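Local coordinates for NikO protein (Streptomyces tendae, PDB 4FQD), which is an enolpyruvyl transferase of the MurA subfamily, essential in nikkomycin biosynthesis, that probably transfers enolpyruvyl from phosphoenolpyruvate to a nucleotide-type acceptor such as UDP-N-acetylglucosamine, at residues 32-37 and 57-62; 50-55 and 80-85; 258-263 and 286-291. The protein carries 4 engineered substitutions. All coordinates share one frame; numbering follows the deposited sequence.

Interaction 1: 32-37 and 57-62; sequences GFKHSL and PDIVET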
loop_
_atom_site.group_PDB
_atom_site.type_symbol
_atom_site.label_atom_id
_atom_site.label_comp_id
_atom_site.label_asym_id
_atom_site.label_seq_id
_atom_site.Cartn_x
_atom_site.Cartn_y
_atom_site.Cartn_z
ATOM N N GLY A 32 7.159 -16.182 -24.810
ATOM C CA GLY A 32 6.006 -16.628 -24.048
ATOM C C GLY A 32 6.223 -16.578 -22.550
ATOM O O GLY A 32 7.360 -16.572 -22.076
ATOM N N PHE A 33 5.122 -16.541 -21.806
ATOM C CA PHE A 33 5.170 -16.472 -20.351
ATOM C C PHE A 33 5.817 -17.723 -19.767
ATOM O O PHE A 33 5.345 -18.841 -19.977
ATOM C CB PHE A 33 3.761 -16.296 -19.779
ATOM C CG PHE A 33 3.734 -15.771 -18.368
ATOM C CD1 PHE A 33 4.866 -15.218 -17.792
ATOM C CD2 PHE A 33 2.570 -15.836 -17.617
ATOM C CE1 PHE A 33 4.837 -14.736 -16.494
ATOM C CE2 PHE A 33 2.534 -15.357 -16.320
ATOM C CZ PHE A 33 3.667 -14.806 -15.758
ATOM N N LYS A 34 6.909 -17.513 -19.039
ATOM C CA LYS A 34 7.637 -18.585 -18.373
ATOM C C LYS A 34 6.748 -19.385 -17.424
ATOM O O LYS A 34 6.806 -20.614 -17.390
ATOM C CB LYS A 34 8.811 -17.995 -17.593
ATOM C CG LYS A 34 9.377 -18.911 -16.526
ATOM C CD LYS A 34 10.406 -18.186 -15.679
ATOM C CE LYS A 34 10.899 -19.067 -14.545
ATOM N NZ LYS A 34 11.892 -18.361 -13.688
ATOM N N HIS A 35 5.924 -18.678 -16.660
ATOM C CA HIS A 35 5.084 -19.317 -15.653
ATOM C C HIS A 35 3.904 -20.070 -16.270
ATOM O O HIS A 35 3.468 -21.091 -15.739
ATOM C CB HIS A 35 4.611 -18.286 -14.626
ATOM C CG HIS A 35 5.729 -17.650 -13.858
ATOM N ND1 HIS A 35 5.849 -16.284 -13.708
ATOM C CD2 HIS A 35 6.780 -18.193 -13.200
ATOM C CE1 HIS A 35 6.924 -16.015 -12.993
ATOM N NE2 HIS A 35 7.508 -17.155 -12.670
ATOM N N SER A 36 3.397 -19.569 -17.393
ATOM C CA SER A 36 2.334 -20.257 -18.122
ATOM C C SER A 36 2.877 -21.518 -18.779
ATOM O O SER A 36 2.173 -22.521 -18.901
ATOM C CB SER A 36 1.719 -19.345 -19.182
ATOM O OG SER A 36 0.945 -18.321 -18.587
ATOM N N LEU A 37 4.133 -21.451 -19.209
ATOM C CA LEU A 37 4.810 -22.602 -19.787
ATOM C C LEU A 37 4.885 -23.742 -18.779
ATOM O O LEU A 37 4.625 -24.895 -19.114
ATOM C CB LEU A 37 6.217 -22.213 -20.239
ATOM C CG LEU A 37 7.162 -23.364 -20.579
ATOM C CD1 LEU A 37 6.627 -24.189 -21.736
ATOM C CD2 LEU A 37 8.541 -22.829 -20.898
ATOM N N PRO A 57 9.047 -19.817 -24.898
ATOM C CA PRO A 57 10.316 -19.130 -24.637
ATOM C C PRO A 57 11.496 -20.096 -24.627
ATOM O O PRO A 57 11.382 -21.212 -24.119
ATOM C CB PRO A 57 10.108 -18.533 -23.243
ATOM C CG PRO A 57 9.102 -19.423 -22.601
ATOM C CD PRO A 57 8.182 -19.856 -23.705
ATOM N N ASP A 58 12.616 -19.665 -25.195
ATOM C CA ASP A 58 13.830 -20.469 -25.206
ATOM C C ASP A 58 14.669 -20.162 -23.971
ATOM O O ASP A 58 15.676 -19.456 -24.046
ATOM C CB ASP A 58 14.634 -20.204 -26.480
ATOM C CG ASP A 58 15.851 -21.100 -26.599
ATOM O OD1 ASP A 58 15.860 -22.184 -25.977
ATOM O OD2 ASP A 58 16.798 -20.721 -27.321
ATOM N N ILE A 59 14.239 -20.690 -22.829
ATOM C CA ILE A 59 14.922 -20.446 -21.566
ATOM C C ILE A 59 15.314 -21.753 -20.886
ATOM O O ILE A 59 15.156 -22.833 -21.456
ATOM C CB ILE A 59 14.049 -19.612 -20.609
ATOM C CG1 ILE A 59 12.686 -20.280 -20.414
ATOM C CG2 ILE A 59 13.874 -18.200 -21.146
ATOM C CD1 ILE A 59 11.751 -19.509 -19.508
ATOM N N VAL A 60 15.825 -21.644 -19.663
ATOM C CA VAL A 60 16.286 -22.805 -18.908
ATOM C C VAL A 60 15.154 -23.788 -18.629
ATOM O O VAL A 60 15.323 -25.000 -18.783
ATOM C CB VAL A 60 16.934 -22.381 -17.573
ATOM C CG1 VAL A 60 17.356 -23.603 -16.771
ATOM C CG2 VAL A 60 18.122 -21.465 -17.828
ATOM N N GLU A 61 14.002 -23.258 -18.226
ATOM C CA GLU A 61 12.836 -24.074 -17.897
ATOM C C GLU A 61 12.441 -25.002 -19.045
ATOM O O GLU A 61 12.163 -26.180 -18.830
ATOM C CB GLU A 61 11.650 -23.183 -17.518
ATOM C CG GLU A 61 11.852 -22.368 -16.248
ATOM C CD GLU A 61 11.600 -23.176 -14.989
ATOM O OE1 GLU A 61 10.894 -24.201 -15.073
ATOM O OE2 GLU A 61 12.105 -22.787 -13.915
ATOM N N THR A 62 12.427 -24.462 -20.260
ATOM C CA THR A 62 12.043 -25.230 -21.440
ATOM C C THR A 62 12.973 -26.418 -21.664
ATOM O O THR A 62 12.522 -27.528 -21.948
ATOM C CB THR A 62 12.049 -24.356 -22.708
ATOM O OG1 THR A 62 11.285 -23.167 -22.479
ATOM C CG2 THR A 62 11.457 -25.116 -23.885
#
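G32 and P57 set the backbones closest, 5.0 Å from CA to CA, and the spacing widens to 7.9 Å between the CA atoms of L37 and T62, within the first turns of helices 34-44 and 60-71. The P57 ring packs against the G32 backbone, its CG 3.4 Å from G32 O. L37, with CG anti to its backbone N (chi1 167°), sends CD2 between P57 and T62: CD2 lies 3.8 Å from P57 CG, where the leucine and the proline ring run antiparallel past one another, and 3.2 Å from T62 OG1. That hydroxyl is engaged in its own segment, donating to P57 O over 2.6 Å, and so ties the start of helix 60-71 back to the proline. The extended K34 chain passes I59 at about a right angle, CB 3.8 Å from I59 CD1, and its CE meets E61 CG. The charged ends stop short of a salt bridge, and K34 NZ instead hydrogen-bonds R436 O. The contact thus grades from a proline packed on backbone and leucine to a lysine end about 5 Å from a bound sulfate, which may mark an anion-binding pocket, consistent with the interdomain cleft of this family.

Interaction 2: 50-55 and 80-85; sequences PVRIEN and GADETF. Engineered in segment 50-55: R52 (natural residue Pro).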
loop_
_atom_site.group_PDB
_atom_site.type_symbol
_atom_site.label_atom_id
_atom_site.label_comp_id
_atom_site.label_asym_id
_atom_site.label_seq_id
_atom_site.Cartn_x
_atom_site.Cartn_y
_atom_site.Cartn_z
ATOM N N PRO A 50 -0.785 -35.436 -26.894
ATOM C CA PRO A 50 0.260 -34.470 -27.249
ATOM C C PRO A 50 -0.215 -33.032 -27.068
ATOM O O PRO A 50 -1.350 -32.705 -27.416
ATOM C CB PRO A 50 0.515 -34.762 -28.732
ATOM C CG PRO A 50 -0.753 -35.376 -29.219
ATOM C CD PRO A 50 -1.267 -36.184 -28.067
ATOM N N VAL A 51 0.652 -32.188 -26.521
ATOM C CA VAL A 51 0.331 -30.781 -26.323
ATOM C C VAL A 51 1.321 -29.894 -27.068
ATOM O O VAL A 51 2.507 -29.858 -26.736
ATOM C CB VAL A 51 0.334 -30.408 -24.829
ATOM C CG1 VAL A 51 0.129 -28.909 -24.652
ATOM C CG2 VAL A 51 -0.737 -31.190 -24.089
ATOM N N ARG A 52 0.831 -29.186 -28.080
ATOM C CA ARG A 52 1.677 -28.294 -28.861
ATOM C C ARG A 52 1.657 -26.881 -28.296
ATOM O O ARG A 52 0.618 -26.220 -28.283
ATOM C CB ARG A 52 1.250 -28.282 -30.329
ATOM C CG ARG A 52 2.154 -27.436 -31.206
ATOM C CD ARG A 52 1.736 -27.469 -32.663
ATOM N NE ARG A 52 2.689 -26.745 -33.499
ATOM C CZ ARG A 52 2.540 -26.541 -34.802
ATOM N NH1 ARG A 52 1.467 -27.005 -35.429
ATOM N NH2 ARG A 52 3.462 -25.870 -35.480
ATOM N N ILE A 53 2.814 -26.421 -27.834
ATOM C CA ILE A 53 2.920 -25.114 -27.200
ATOM C C ILE A 53 3.631 -24.112 -28.103
ATOM O O ILE A 53 4.853 -24.149 -28.247
ATOM C CB ILE A 53 3.676 -25.208 -25.862
ATOM C CG1 ILE A 53 3.078 -26.315 -24.990
ATOM C CG2 ILE A 53 3.644 -23.877 -25.138
ATOM C CD1 ILE A 53 3.811 -26.528 -23.686
ATOM N N GLU A 54 2.860 -23.217 -28.711
ATOM C CA GLU A 54 3.429 -22.180 -29.563
ATOM C C GLU A 54 3.843 -20.972 -28.731
ATOM O O GLU A 54 3.409 -20.823 -27.587
ATOM C CB GLU A 54 2.437 -21.767 -30.650
ATOM C CG GLU A 54 1.937 -22.926 -31.492
ATOM C CD GLU A 54 1.774 -22.555 -32.951
ATOM O OE1 GLU A 54 2.331 -21.518 -33.367
ATOM O OE2 GLU A 54 1.090 -23.301 -33.682
ATOM N N ASN A 55 4.676 -20.116 -29.316
ATOM C CA ASN A 55 5.245 -18.971 -28.613
ATOM C C ASN A 55 5.922 -19.410 -27.317
ATOM O O ASN A 55 5.730 -18.807 -26.263
ATOM C CB ASN A 55 4.177 -17.905 -28.336
ATOM C CG ASN A 55 4.772 -16.579 -27.891
ATOM O OD1 ASN A 55 5.864 -16.201 -28.316
ATOM N ND2 ASN A 55 4.058 -15.872 -27.022
ATOM N N GLY A 80 13.276 -24.525 -31.932
ATOM C CA GLY A 80 13.678 -23.144 -31.729
ATOM C C GLY A 80 13.427 -22.226 -32.912
ATOM O O GLY A 80 13.395 -21.005 -32.759
ATOM N N ALA A 81 13.247 -22.813 -34.091
ATOM C CA ALA A 81 12.997 -22.040 -35.303
ATOM C C ALA A 81 11.668 -21.293 -35.231
ATOM O O ALA A 81 11.610 -20.090 -35.480
ATOM C CB ALA A 81 13.036 -22.942 -36.526
ATOM N N ASP A 82 10.600 -22.010 -34.894
ATOM C CA ASP A 82 9.287 -21.388 -34.751
ATOM C C ASP A 82 8.848 -21.340 -33.290
ATOM O O ASP A 82 7.680 -21.085 -32.995
ATOM C CB ASP A 82 8.241 -22.104 -35.611
ATOM C CG ASP A 82 8.112 -23.573 -35.274
ATOM O OD1 ASP A 82 9.090 -24.146 -34.756
ATOM O OD2 ASP A 82 7.037 -24.155 -35.532
ATOM N N GLU A 83 9.797 -21.582 -32.389
ATOM C CA GLU A 83 9.562 -21.506 -30.946
ATOM C C GLU A 83 8.369 -22.344 -30.501
ATOM O O GLU A 83 7.462 -21.848 -29.835
ATOM C CB GLU A 83 9.387 -20.051 -30.507
ATOM C CG GLU A 83 10.544 -19.152 -30.906
ATOM C CD GLU A 83 10.528 -17.822 -30.182
ATOM O OE1 GLU A 83 9.760 -16.925 -30.591
ATOM O OE2 GLU A 83 11.285 -17.674 -29.200
ATOM N N THR A 84 8.379 -23.619 -30.877
ATOM C CA THR A 84 7.274 -24.516 -30.574
ATOM C C THR A 84 7.724 -25.688 -29.708
ATOM O O THR A 84 8.660 -26.408 -30.056
ATOM C CB THR A 84 6.623 -25.055 -31.860
ATOM O OG1 THR A 84 6.112 -23.962 -32.633
ATOM C CG2 THR A 84 5.488 -26.005 -31.524
ATOM N N PHE A 85 7.049 -25.870 -28.578
ATOM C CA PHE A 85 7.360 -26.955 -27.659
ATOM C C PHE A 85 6.263 -28.009 -27.716
ATOM O O PHE A 85 5.114 -27.738 -27.369
ATOM C CB PHE A 85 7.482 -26.421 -26.231
ATOM C CG PHE A 85 8.184 -27.355 -25.287
ATOM C CD1 PHE A 85 9.021 -28.351 -25.765
ATOM C CD2 PHE A 85 8.004 -27.239 -23.919
ATOM C CE1 PHE A 85 9.668 -29.210 -24.896
ATOM C CE2 PHE A 85 8.646 -28.096 -23.043
ATOM C CZ PHE A 85 9.480 -29.082 -23.532
HETATM O O HOH W 1 6.593 -15.520 -30.550
#
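R52, an engineered residue, reaches T84 and D82 with an extended side chain. Its CB lies beside the D258 carboxylate of the neighbouring strand. CG, anti to the backbone N (chi1 -176°), is 3.6 Å from T84 CG2; CD passes the same methyl more distantly, and NE approaches it to 3.5 Å, the methyl lying against the guanidinium edge. At the tip, NH2 makes a long salt bridge to D82 OD2 at 4.0 Å, the guanidinium and carboxylate planes 57° apart. E54 OE2 sits over the centre of one guanidinium face, so no N-H points at it and the attraction is one of charge alone. Next to this network, strands 50-54 and 84-88 pair antiparallel as inner members of the sheet ordered 75-79, 84-88, 50-54, 257-260 in the inverse alpha/beta barrel fold. I53 and F85 form a hydrogen-bonded pair: I53 N to F85 O is 2.7 Å, and F85 N to I53 O is 2.8 Å with a nearly straight N-H...O angle of 170°. T84 CA adds a CA-H...O contact to I53 O. A G1 beta bulge, with E83 and T84 opposite D79, opens strand 84-88. I53 CB and F85 CB meet at 4.0 Å on the sheet face covered by helix 34-44, where I53 touches V41.

Interaction 3: 258-263 and 286-291; sequences DVTLIP and TGPGID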
loop_
_atom_site.group_PDB
_atom_site.type_symbol
_atom_site.label_atom_id
_atom_site.label_comp_id
_atom_site.label_asym_id
_atom_site.label_seq_id
_atom_site.Cartn_x
_atom_site.Cartn_y
_atom_site.Cartn_z
ATOM N N ASP A 258 -3.646 -27.589 -28.816
ATOM C CA ASP A 258 -2.810 -26.558 -29.416
ATOM C C ASP A 258 -2.986 -25.257 -28.642
ATOM O O ASP A 258 -4.097 -24.736 -28.538
ATOM C CB ASP A 258 -3.183 -26.342 -30.883
ATOM C CG ASP A 258 -2.354 -27.188 -31.829
ATOM O OD1 ASP A 258 -1.848 -28.245 -31.398
ATOM O OD2 ASP A 258 -2.206 -26.793 -33.004
ATOM N N VAL A 259 -1.894 -24.733 -28.097
ATOM C CA VAL A 259 -1.967 -23.516 -27.297
ATOM C C VAL A 259 -0.827 -22.541 -27.597
ATOM O O VAL A 259 0.338 -22.930 -27.681
ATOM C CB VAL A 259 -2.020 -23.839 -25.781
ATOM C CG1 VAL A 259 -0.843 -24.714 -25.374
ATOM C CG2 VAL A 259 -2.065 -22.561 -24.956
ATOM N N THR A 260 -1.180 -21.273 -27.777
ATOM C CA THR A 260 -0.193 -20.220 -27.971
ATOM C C THR A 260 -0.031 -19.419 -26.683
ATOM O O THR A 260 -0.965 -18.751 -26.238
ATOM C CB THR A 260 -0.604 -19.271 -29.108
ATOM O OG1 THR A 260 -0.811 -20.026 -30.308
ATOM C CG2 THR A 260 0.477 -18.229 -29.348
ATOM N N LEU A 261 1.156 -19.492 -26.089
ATOM C CA LEU A 261 1.414 -18.843 -24.807
ATOM C C LEU A 261 1.218 -17.333 -24.845
ATOM O O LEU A 261 1.527 -16.675 -25.839
ATOM C CB LEU A 261 2.829 -19.153 -24.314
ATOM C CG LEU A 261 3.109 -20.577 -23.839
ATOM C CD1 LEU A 261 4.526 -20.688 -23.296
ATOM C CD2 LEU A 261 2.093 -21.009 -22.794
ATOM N N ILE A 262 0.697 -16.797 -23.749
ATOM C CA ILE A 262 0.607 -15.359 -23.560
ATOM C C ILE A 262 2.029 -14.809 -23.442
ATOM O O ILE A 262 2.892 -15.450 -22.839
ATOM C CB ILE A 262 -0.235 -15.023 -22.300
ATOM C CG1 ILE A 262 -0.439 -13.517 -22.144
ATOM C CG2 ILE A 262 0.392 -15.616 -21.046
ATOM C CD1 ILE A 262 -1.387 -13.153 -21.022
ATOM N N PRO A 263 2.295 -13.646 -24.062
ATOM C CA PRO A 263 3.615 -13.017 -23.955
ATOM C C PRO A 263 4.036 -12.832 -22.501
ATOM O O PRO A 263 3.189 -12.555 -21.650
ATOM C CB PRO A 263 3.403 -11.661 -24.624
ATOM C CG PRO A 263 2.352 -11.926 -25.643
ATOM C CD PRO A 263 1.427 -12.938 -25.020
ATOM N N THR A 286 6.619 -6.191 -29.558
ATOM C CA THR A 286 5.660 -7.095 -30.186
ATOM C C THR A 286 5.504 -8.422 -29.447
ATOM O O THR A 286 6.354 -8.810 -28.645
ATOM C CB THR A 286 6.035 -7.388 -31.652
ATOM O OG1 THR A 286 7.271 -8.112 -31.697
ATOM C CG2 THR A 286 6.177 -6.091 -32.437
ATOM N N GLY A 287 4.406 -9.113 -29.735
ATOM C CA GLY A 287 4.116 -10.401 -29.136
ATOM C C GLY A 287 2.702 -10.823 -29.476
ATOM O O GLY A 287 1.781 -10.014 -29.392
ATOM N N PRO A 288 2.521 -12.094 -29.869
ATOM C CA PRO A 288 1.198 -12.598 -30.256
ATOM C C PRO A 288 0.207 -12.549 -29.096
ATOM O O PRO A 288 0.367 -13.269 -28.111
ATOM C CB PRO A 288 1.477 -14.050 -30.662
ATOM C CG PRO A 288 2.752 -14.405 -29.971
ATOM C CD PRO A 288 3.554 -13.141 -29.936
ATOM N N GLY A 289 -0.805 -11.698 -29.217
ATOM C CA GLY A 289 -1.801 -11.550 -28.174
ATOM C C GLY A 289 -1.255 -10.819 -26.966
ATOM O O GLY A 289 -1.580 -11.153 -25.827
ATOM N N ILE A 290 -0.423 -9.812 -27.216
ATOM C CA ILE A 290 0.189 -9.039 -26.142
ATOM C C ILE A 290 -0.848 -8.182 -25.419
ATOM O O ILE A 290 -0.614 -7.721 -24.301
ATOM C CB ILE A 290 1.336 -8.145 -26.664
ATOM C CG1 ILE A 290 2.309 -7.799 -25.534
ATOM C CG2 ILE A 290 0.786 -6.888 -27.318
ATOM C CD1 ILE A 290 3.508 -6.993 -25.985
ATOM N N ASP A 291 -1.995 -7.974 -26.061
ATOM C CA ASP A 291 -3.092 -7.238 -25.447
ATOM C C ASP A 291 -3.618 -7.978 -24.221
ATOM O O ASP A 291 -4.034 -7.360 -23.243
ATOM C CB ASP A 291 -4.219 -6.993 -26.455
ATOM C CG ASP A 291 -4.595 -8.243 -27.230
ATOM O OD1 ASP A 291 -4.137 -9.345 -26.859
ATOM O OD2 ASP A 291 -5.359 -8.123 -28.212
HETATM O O HOH W 2 -0.276 -15.506 -27.440
#
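P263 presses the CG-CD side of its ring onto the turn formed by G287 to I290. CD comes to 3.3 Å from P288 O and 3.6 Å from G289 O, while CG reaches I290 CA at 3.6 Å, so the ring rests mainly on backbone. I290 meets it from the helix side: with CG1 anti to the backbone N (chi1 -157°), the branch runs alongside the ring, CG1 4.1 Å from P263 CB and CB 4.0 Å from P263 CG. The platform is a type II turn, its I290 N to G287 O bond weak, with G289 at positive phi (73°) and its N held by D316 OD1. At the other end, the P288 ring comes only loosely near T260, whose CG2 is 4.5 Å from P288 CB. A water donates to L261 O and is placed near P288 O, though the 2.4 Å from its oxygen to P288 O is doubtfully short. An alanine in place of P263 would lack CG and CD, and is likely to leave a gap over the P288 and G289 carbonyls and I290 without its apolar neighbour. Strands 257-260 and 283-286, which lead into the two segments, belong to different sheets, consistent with a junction between the family's two domains. With proline carbons on backbone carbonyls and no charged group, the contact depends on the close fit of ring and turn rather than on directed bonds.

Overall arrangement
Interaction 1 is the most buried, with its centre about 9 Å from that of the chain; interactions 2 and 3, centred about 19 Å and 15 Å from it, are partly buried. Interaction 2 is held by strand pairing with a long ion-pair network on its outer side, interaction 1 by apolar packing at two helix starts, and interaction 3 by a proline against a turn. Interactions 2 and 3 share a sheet, E54 N lying 2.7 Å from V259 O, and N55 ND2 probably bonds L261 O. L37 of interaction 1 packs against I53 and F85 of interaction 2, and F33 N probably bonds I262 O, linking 32-37 to 258-263.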